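Local coordinates for protein racemase (PDB 3MKC) that is a racemase-type member of the enolase superfamily, pairing an N-terminal capping domain with a TIM-barrel domain, at residues A[15-20]-A[108-113]; A[29-34]-A[352-357]. All blocks are in the same frame, centred on the assembly; numbering follows the deposited sequence.

Contact 1: A[15-20]-A[108-113]; sequences IEFIPV and SGIDMA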
ATOM      1  N   ILE A  15     -22.145   1.284   7.629  1.00 20.60           N
ATOM      2  CA  ILE A  15     -20.866   1.495   6.980  1.00 19.12           C
ATOM      3  C   ILE A  15     -20.874   2.933   6.493  1.00 20.29           C
ATOM      4  O   ILE A  15     -21.696   3.324   5.654  1.00 20.20           O
ATOM      5  CB  ILE A  15     -20.654   0.535   5.794  1.00 19.12           C
ATOM      6  CG1 ILE A  15     -20.598  -0.911   6.308  1.00 19.95           C
ATOM      7  CG2 ILE A  15     -19.354   0.890   5.068  1.00 19.55           C
ATOM      8  CD1 ILE A  15     -20.306  -1.949   5.230  1.00 18.38           C
ATOM      9  N   GLU A  16     -19.957   3.716   7.039  1.00 20.47           N
ATOM     10  CA  GLU A  16     -19.845   5.125   6.713  1.00 21.59           C
ATOM     11  C   GLU A  16     -18.531   5.478   6.028  1.00 21.12           C
ATOM     12  O   GLU A  16     -17.449   5.097   6.480  1.00 19.69           O
ATOM     13  CB  GLU A  16     -20.005   5.949   7.996  1.00 24.01           C
ATOM     14  CG  GLU A  16     -19.661   7.421   7.866  1.00 28.91           C
ATOM     15  CD  GLU A  16     -19.972   8.208   9.132  1.00 31.37           C
ATOM     16  OE1 GLU A  16     -19.691   7.702  10.242  1.00 33.57           O
ATOM     17  OE2 GLU A  16     -20.492   9.340   9.019  1.00 32.47           O
ATOM     18  N   PHE A  17     -18.641   6.201   4.920  1.00 19.09           N
ATOM     19  CA  PHE A  17     -17.473   6.645   4.177  1.00 20.39           C
ATOM     20  C   PHE A  17     -17.262   8.094   4.595  1.00 20.47           C
ATOM     21  O   PHE A  17     -18.128   8.941   4.390  1.00 22.42           O
ATOM     22  CB  PHE A  17     -17.727   6.521   2.671  1.00 19.13           C
ATOM     23  CG  PHE A  17     -17.436   5.142   2.121  1.00 18.77           C
ATOM     24  CD1 PHE A  17     -16.303   4.916   1.347  1.00 17.97           C
ATOM     25  CD2 PHE A  17     -18.272   4.068   2.414  1.00 17.01           C
ATOM     26  CE1 PHE A  17     -16.000   3.638   0.872  1.00 17.85           C
ATOM     27  CE2 PHE A  17     -17.979   2.781   1.945  1.00 18.35           C
ATOM     28  CZ  PHE A  17     -16.835   2.570   1.172  1.00 15.77           C
ATOM     29  N   ILE A  18     -16.105   8.373   5.184  1.00 21.39           N
ATOM     30  CA  ILE A  18     -15.813   9.705   5.687  1.00 20.81           C
ATOM     31  C   ILE A  18     -14.688  10.435   4.984  1.00 21.09           C
ATOM     32  O   ILE A  18     -13.514  10.198   5.258  1.00 21.75           O
ATOM     33  CB  ILE A  18     -15.477   9.635   7.190  1.00 21.32           C
ATOM     34  CG1 ILE A  18     -16.636   8.978   7.938  1.00 20.74           C
ATOM     35  CG2 ILE A  18     -15.183  11.030   7.731  1.00 21.56           C
ATOM     36  CD1 ILE A  18     -16.323   8.620   9.372  1.00 23.35           C
ATOM     37  N   PRO A  19     -15.034  11.346   4.067  1.00 21.52           N
ATOM     38  CA  PRO A  19     -14.043  12.130   3.323  1.00 22.74           C
ATOM     39  C   PRO A  19     -13.205  12.973   4.281  1.00 23.64           C
ATOM     40  O   PRO A  19     -13.749  13.630   5.163  1.00 24.64           O
ATOM     41  CB  PRO A  19     -14.908  13.006   2.419  1.00 22.53           C
ATOM     42  CG  PRO A  19     -16.109  12.148   2.172  1.00 23.70           C
ATOM     43  CD  PRO A  19     -16.391  11.574   3.538  1.00 23.19           C
ATOM     44  N   VAL A  20     -11.886  12.947   4.121  1.00 23.85           N
ATOM     45  CA  VAL A  20     -11.014  13.738   4.977  1.00 24.87           C
ATOM     46  C   VAL A  20     -10.049  14.543   4.115  1.00 26.79           C
ATOM     47  O   VAL A  20      -9.219  13.980   3.400  1.00 25.89           O
ATOM     48  CB  VAL A  20     -10.209  12.849   5.950  1.00 24.60           C
ATOM     49  CG1 VAL A  20      -9.309  13.723   6.825  1.00 25.20           C
ATOM     50  CG2 VAL A  20     -11.160  12.031   6.822  1.00 24.08           C
ATOM     51  N   SER A 108     -11.953  -1.914  -1.183  1.00 11.48           N
ATOM     52  CA  SER A 108     -10.718  -2.052  -0.413  1.00 12.00           C
ATOM     53  C   SER A 108     -10.838  -1.467   0.998  1.00 13.58           C
ATOM     54  O   SER A 108     -10.449  -2.104   1.980  1.00 15.29           O
ATOM     55  CB  SER A 108      -9.572  -1.363  -1.152  1.00 11.28           C
ATOM     56  OG  SER A 108      -9.355  -1.952  -2.428  1.00 11.63           O
ATOM     57  N   GLY A 109     -11.365  -0.252   1.093  1.00 14.33           N
ATOM     58  CA  GLY A 109     -11.519   0.378   2.396  1.00 14.26           C
ATOM     59  C   GLY A 109     -12.413  -0.423   3.321  1.00 14.55           C
ATOM     60  O   GLY A 109     -12.156  -0.527   4.521  1.00 14.72           O
ATOM     61  N   ILE A 110     -13.486  -0.983   2.776  1.00 15.22           N
ATOM     62  CA  ILE A 110     -14.390  -1.777   3.591  1.00 14.14           C
ATOM     63  C   ILE A 110     -13.688  -3.060   4.044  1.00 14.17           C
ATOM     64  O   ILE A 110     -13.810  -3.458   5.196  1.00 15.31           O
ATOM     65  CB  ILE A 110     -15.688  -2.134   2.815  1.00 15.40           C
ATOM     66  CG1 ILE A 110     -16.443  -0.850   2.451  1.00 16.71           C
ATOM     67  CG2 ILE A 110     -16.572  -3.036   3.664  1.00 17.33           C
ATOM     68  CD1 ILE A 110     -17.676  -1.075   1.589  1.00 15.73           C
ATOM     69  N   ASP A 111     -12.940  -3.700   3.145  1.00 13.05           N
ATOM     70  CA  ASP A 111     -12.247  -4.933   3.507  1.00 11.60           C
ATOM     71  C   ASP A 111     -11.289  -4.702   4.673  1.00 11.13           C
ATOM     72  O   ASP A 111     -11.249  -5.477   5.625  1.00 13.26           O
ATOM     73  CB  ASP A 111     -11.456  -5.476   2.319  1.00 11.95           C
ATOM     74  CG  ASP A 111     -10.734  -6.769   2.646  1.00  9.69           C
ATOM     75  OD1 ASP A 111     -11.409  -7.812   2.810  1.00 12.28           O
ATOM     76  OD2 ASP A 111      -9.487  -6.739   2.746  1.00 11.14           O
HETATM   77  N   MSE A 112     -10.521  -3.624   4.582  1.00 13.95           N
HETATM   78  CA  MSE A 112      -9.562  -3.266   5.618  1.00 13.53           C
HETATM   79  C   MSE A 112     -10.274  -3.055   6.948  1.00 15.47           C
HETATM   80  O   MSE A 112      -9.805  -3.503   7.997  1.00 16.45           O
HETATM   81  CB  MSE A 112      -8.839  -1.984   5.218  1.00 17.71           C
HETATM   82  CG  MSE A 112      -7.646  -1.640   6.083  1.00 20.25           C
HETATM   83 SE   MSE A 112      -6.768  -0.050   5.445  1.00 32.10          SE
HETATM   84  CE  MSE A 112      -7.072  -0.362   3.553  1.00  6.99           C
ATOM     85  N   ALA A 113     -11.412  -2.373   6.901  1.00 15.13           N
ATOM     86  CA  ALA A 113     -12.174  -2.091   8.116  1.00 15.37           C
ATOM     87  C   ALA A 113     -12.746  -3.351   8.766  1.00 15.54           C
ATOM     88  O   ALA A 113     -12.987  -3.378   9.974  1.00 15.05           O
ATOM     89  CB  ALA A 113     -13.294  -1.110   7.806  1.00 16.57           C
TER
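I110 of the helix packs against I15 and F17 of the strand. The contact is wholly apolar, with no hydrogen bond between the segments. The two branches of I110 have separate tasks. CG1 and CD1 serve F17, and CG2 serves I15. CG1 lies beside the backbone N (chi1 -62°) and the chain runs on extended to CD1. This carries the long branch to the far end of the phenyl ring. I110 CG1 is 3.7 Å from F17 CZ and reaches the ring obliquely. I110 CD1 meets the ring edge in its plane, 3.8 Å from F17 CZ and 3.9 Å from F17 CE2. The side chains of F17 and I110 cross at about a right angle. F17 also sets its CG beside the backbone N (chi1 -85°). Its ring can then reach the helix although the backbones stay well apart, with 8.8 Å between F17 CA and G109 CA. I15 makes the looser touch, where I15 CD1 is 4.2 Å from I110 CG2. These apolar contacts join strand 12-22 to helix 102-122 in the capping domain of this enolase superfamily member. F17 also packs on I55 and A59 of helix 52-59 and on V32 of strand 29-38. I110 leans on M90 of helix 83-93, while I15 touches V36 of strand 29-38 and T72, A75 and I76 of a loop.

Contact 2: A[29-34]-A[352-357]; sequences QNTVVV and KYLVTP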
ATOM      1  N   GLN A  29      -3.484  16.779   0.562  1.00 33.05           N
ATOM      2  CA  GLN A  29      -3.554  15.504   1.272  1.00 30.74           C
ATOM      3  C   GLN A  29      -4.992  15.177   1.613  1.00 28.45           C
ATOM      4  O   GLN A  29      -5.746  16.038   2.065  1.00 28.03           O
ATOM      5  CB  GLN A  29      -2.770  15.574   2.582  1.00 32.12           C
ATOM      6  CG  GLN A  29      -1.530  16.434   2.521  1.00 32.26           C
ATOM      7  CD  GLN A  29      -0.953  16.708   3.890  1.00 32.84           C
ATOM      8  OE1 GLN A  29      -0.116  17.595   4.049  1.00 33.71           O
ATOM      9  NE2 GLN A  29      -1.393  15.944   4.889  1.00 31.24           N
ATOM     10  N   ASN A  30      -5.374  13.923   1.423  1.00 25.46           N
ATOM     11  CA  ASN A  30      -6.725  13.529   1.738  1.00 22.10           C
ATOM     12  C   ASN A  30      -6.862  12.023   1.754  1.00 20.82           C
ATOM     13  O   ASN A  30      -5.959  11.289   1.353  1.00 20.00           O
ATOM     14  CB  ASN A  30      -7.704  14.134   0.724  1.00 24.45           C
ATOM     15  CG  ASN A  30      -7.392  13.723  -0.701  1.00 26.41           C
ATOM     16  OD1 ASN A  30      -7.284  12.537  -1.002  1.00 27.04           O
ATOM     17  ND2 ASN A  30      -7.251  14.703  -1.586  1.00 28.43           N
ATOM     18  N   THR A  31      -8.005  11.570   2.244  1.00 18.98           N
ATOM     19  CA  THR A  31      -8.295  10.160   2.294  1.00 18.51           C
ATOM     20  C   THR A  31      -9.784   9.999   2.537  1.00 19.05           C
ATOM     21  O   THR A  31     -10.526  10.983   2.668  1.00 19.04           O
ATOM     22  CB  THR A  31      -7.514   9.449   3.420  1.00 17.74           C
ATOM     23  OG1 THR A  31      -7.664   8.032   3.272  1.00 17.03           O
ATOM     24  CG2 THR A  31      -8.044   9.863   4.798  1.00 17.93           C
ATOM     25  N   VAL A  32     -10.222   8.753   2.570  1.00 17.22           N
ATOM     26  CA  VAL A  32     -11.610   8.461   2.819  1.00 17.56           C
ATOM     27  C   VAL A  32     -11.637   7.373   3.866  1.00 17.89           C
ATOM     28  O   VAL A  32     -11.348   6.213   3.578  1.00 18.78           O
ATOM     29  CB  VAL A  32     -12.313   7.977   1.549  1.00 18.12           C
ATOM     30  CG1 VAL A  32     -13.777   7.751   1.830  1.00 18.88           C
ATOM     31  CG2 VAL A  32     -12.126   9.001   0.443  1.00 19.55           C
ATOM     32  N   VAL A  33     -11.953   7.755   5.095  1.00 17.67           N
ATOM     33  CA  VAL A  33     -12.019   6.782   6.170  1.00 17.79           C
ATOM     34  C   VAL A  33     -13.283   5.958   6.021  1.00 19.05           C
ATOM     35  O   VAL A  33     -14.346   6.491   5.707  1.00 20.92           O
ATOM     36  CB  VAL A  33     -12.051   7.464   7.550  1.00 17.97           C
ATOM     37  CG1 VAL A  33     -12.208   6.412   8.643  1.00 17.01           C
ATOM     38  CG2 VAL A  33     -10.781   8.266   7.760  1.00 16.73           C
ATOM     39  N   VAL A  34     -13.158   4.653   6.218  1.00 18.23           N
ATOM     40  CA  VAL A  34     -14.307   3.773   6.151  1.00 18.40           C
ATOM     41  C   VAL A  34     -14.538   3.232   7.558  1.00 20.38           C
ATOM     42  O   VAL A  34     -13.682   2.543   8.114  1.00 21.10           O
ATOM     43  CB  VAL A  34     -14.071   2.590   5.198  1.00 19.47           C
ATOM     44  CG1 VAL A  34     -15.270   1.646   5.247  1.00 17.16           C
ATOM     45  CG2 VAL A  34     -13.842   3.100   3.786  1.00 17.69           C
ATOM     46  N   LYS A 352       0.359  11.964   9.860  1.00 26.05           N
ATOM     47  CA  LYS A 352       0.821  12.105  11.236  1.00 26.79           C
ATOM     48  C   LYS A 352      -0.248  12.133  12.331  1.00 26.27           C
ATOM     49  O   LYS A 352      -0.072  11.513  13.381  1.00 26.45           O
ATOM     50  CB  LYS A 352       1.673  13.365  11.369  1.00 27.53           C
ATOM     51  CG  LYS A 352       2.973  13.358  10.590  1.00 29.05           C
ATOM     52  CD  LYS A 352       3.750  14.624  10.907  1.00 31.57           C
ATOM     53  CE  LYS A 352       5.129  14.627  10.277  1.00 31.82           C
ATOM     54  NZ  LYS A 352       5.900  15.817  10.718  1.00 36.41           N
ATOM     55  N   TYR A 353      -1.355  12.831  12.091  1.00 25.57           N
ATOM     56  CA  TYR A 353      -2.389  12.974  13.119  1.00 25.98           C
ATOM     57  C   TYR A 353      -3.736  12.249  13.012  1.00 25.71           C
ATOM     58  O   TYR A 353      -4.439  12.146  14.016  1.00 26.81           O
ATOM     59  CB  TYR A 353      -2.707  14.460  13.317  1.00 26.93           C
ATOM     60  CG  TYR A 353      -1.520  15.394  13.243  1.00 28.37           C
ATOM     61  CD1 TYR A 353      -0.436  15.258  14.110  1.00 29.39           C
ATOM     62  CD2 TYR A 353      -1.498  16.441  12.320  1.00 28.93           C
ATOM     63  CE1 TYR A 353       0.644  16.150  14.061  1.00 29.98           C
ATOM     64  CE2 TYR A 353      -0.428  17.334  12.261  1.00 29.92           C
ATOM     65  CZ  TYR A 353       0.637  17.186  13.134  1.00 29.98           C
ATOM     66  OH  TYR A 353       1.682  18.079  13.078  1.00 31.61           O
ATOM     67  N   LEU A 354      -4.113  11.749  11.837  1.00 24.47           N
ATOM     68  CA  LEU A 354      -5.431  11.115  11.709  1.00 22.68           C
ATOM     69  C   LEU A 354      -5.768   9.993  12.684  1.00 21.45           C
ATOM     70  O   LEU A 354      -6.840  10.005  13.291  1.00 20.61           O
ATOM     71  CB  LEU A 354      -5.669  10.624  10.281  1.00 21.32           C
ATOM     72  CG  LEU A 354      -7.087  10.107  10.037  1.00 21.70           C
ATOM     73  CD1 LEU A 354      -8.108  11.201  10.339  1.00 20.13           C
ATOM     74  CD2 LEU A 354      -7.204   9.648   8.590  1.00 21.17           C
ATOM     75  N   VAL A 355      -4.883   9.011  12.825  1.00 22.44           N
ATOM     76  CA  VAL A 355      -5.147   7.917  13.754  1.00 23.19           C
ATOM     77  C   VAL A 355      -4.031   7.749  14.768  1.00 23.63           C
ATOM     78  O   VAL A 355      -2.917   8.245  14.575  1.00 24.09           O
ATOM     79  CB  VAL A 355      -5.355   6.564  13.040  1.00 24.74           C
ATOM     80  CG1 VAL A 355      -6.679   6.566  12.292  1.00 24.38           C
ATOM     81  CG2 VAL A 355      -4.197   6.284  12.102  1.00 25.63           C
ATOM     82  N   THR A 356      -4.346   7.040  15.845  1.00 22.72           N
ATOM     83  CA  THR A 356      -3.401   6.800  16.929  1.00 23.09           C
ATOM     84  C   THR A 356      -3.619   5.393  17.468  1.00 21.48           C
ATOM     85  O   THR A 356      -4.727   4.865  17.414  1.00 21.61           O
ATOM     86  CB  THR A 356      -3.629   7.816  18.074  1.00 23.58           C
ATOM     87  OG1 THR A 356      -2.614   7.656  19.076  1.00 27.24           O
ATOM     88  CG2 THR A 356      -4.986   7.591  18.707  1.00 20.52           C
ATOM     89  N   PRO A 357      -2.562   4.760  17.997  1.00 22.39           N
ATOM     90  CA  PRO A 357      -1.195   5.270  18.115  1.00 22.03           C
ATOM     91  C   PRO A 357      -0.356   4.941  16.886  1.00 23.35           C
ATOM     92  O   PRO A 357      -0.836   4.301  15.954  1.00 24.63           O
ATOM     93  CB  PRO A 357      -0.682   4.553  19.352  1.00 22.43           C
ATOM     94  CG  PRO A 357      -1.296   3.200  19.198  1.00 23.88           C
ATOM     95  CD  PRO A 357      -2.718   3.506  18.756  1.00 22.40           C
TER
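V33 and L354 mark the nearest approach of the two backbones, with 9.6 Å between V33 CA and L354 CA. No backbone hydrogen bond joins the segments. Strand 29-34 is extended, so T31 and V33 present their side chains to segment 352-357, while V32 points away. In the other segment, helical residues 352 and 353 lead through L354 to the short strand 355-356. L354 bridges the gap with one methyl. CG is anti to the backbone N (chi1 -173°), and CD2 is in turn anti to CA, which makes this methyl the extended end of the side chain. L354 CD2 is 3.9 Å from T31 CG2 and 3.9 Å from V33 CG2. The contact joins the sheet of the enolase-type N-terminal domain to the C-terminal, barrel-type domain. The approaches differ. T31 meets L354 tip to tip, whereas V33 and L354 slide past each other in opposite directions. T31 turns only its methyl to the leucine; its OG1 is hydrogen-bonded to E47 OE1. T318 also touches both T31 and L354. V33 also rests on I320 of helix 319-331.

In the fold
Contacts 1 and 2 are about 11 Å apart, centre to centre, and share one antiparallel sheet. Strands 12-22 and 29-38 are neighbours in it. Probable backbone hydrogen bonds tie them directly: I18 N to V33 O at 2.6 Å and V20 N to T31 O at 2.8 Å. The contacts use opposite faces of this sheet. F17, V32 and V34 are on the face covered by helices 52-59 and 102-122. T31 and V33 face 352-357. F17 CE1 packs 3.7 Å from V34 CG2. Contact 1 stays inside the N-terminal domain, whereas contact 2 crosses to the barrel-type domain. Their segments alternate along the sequence.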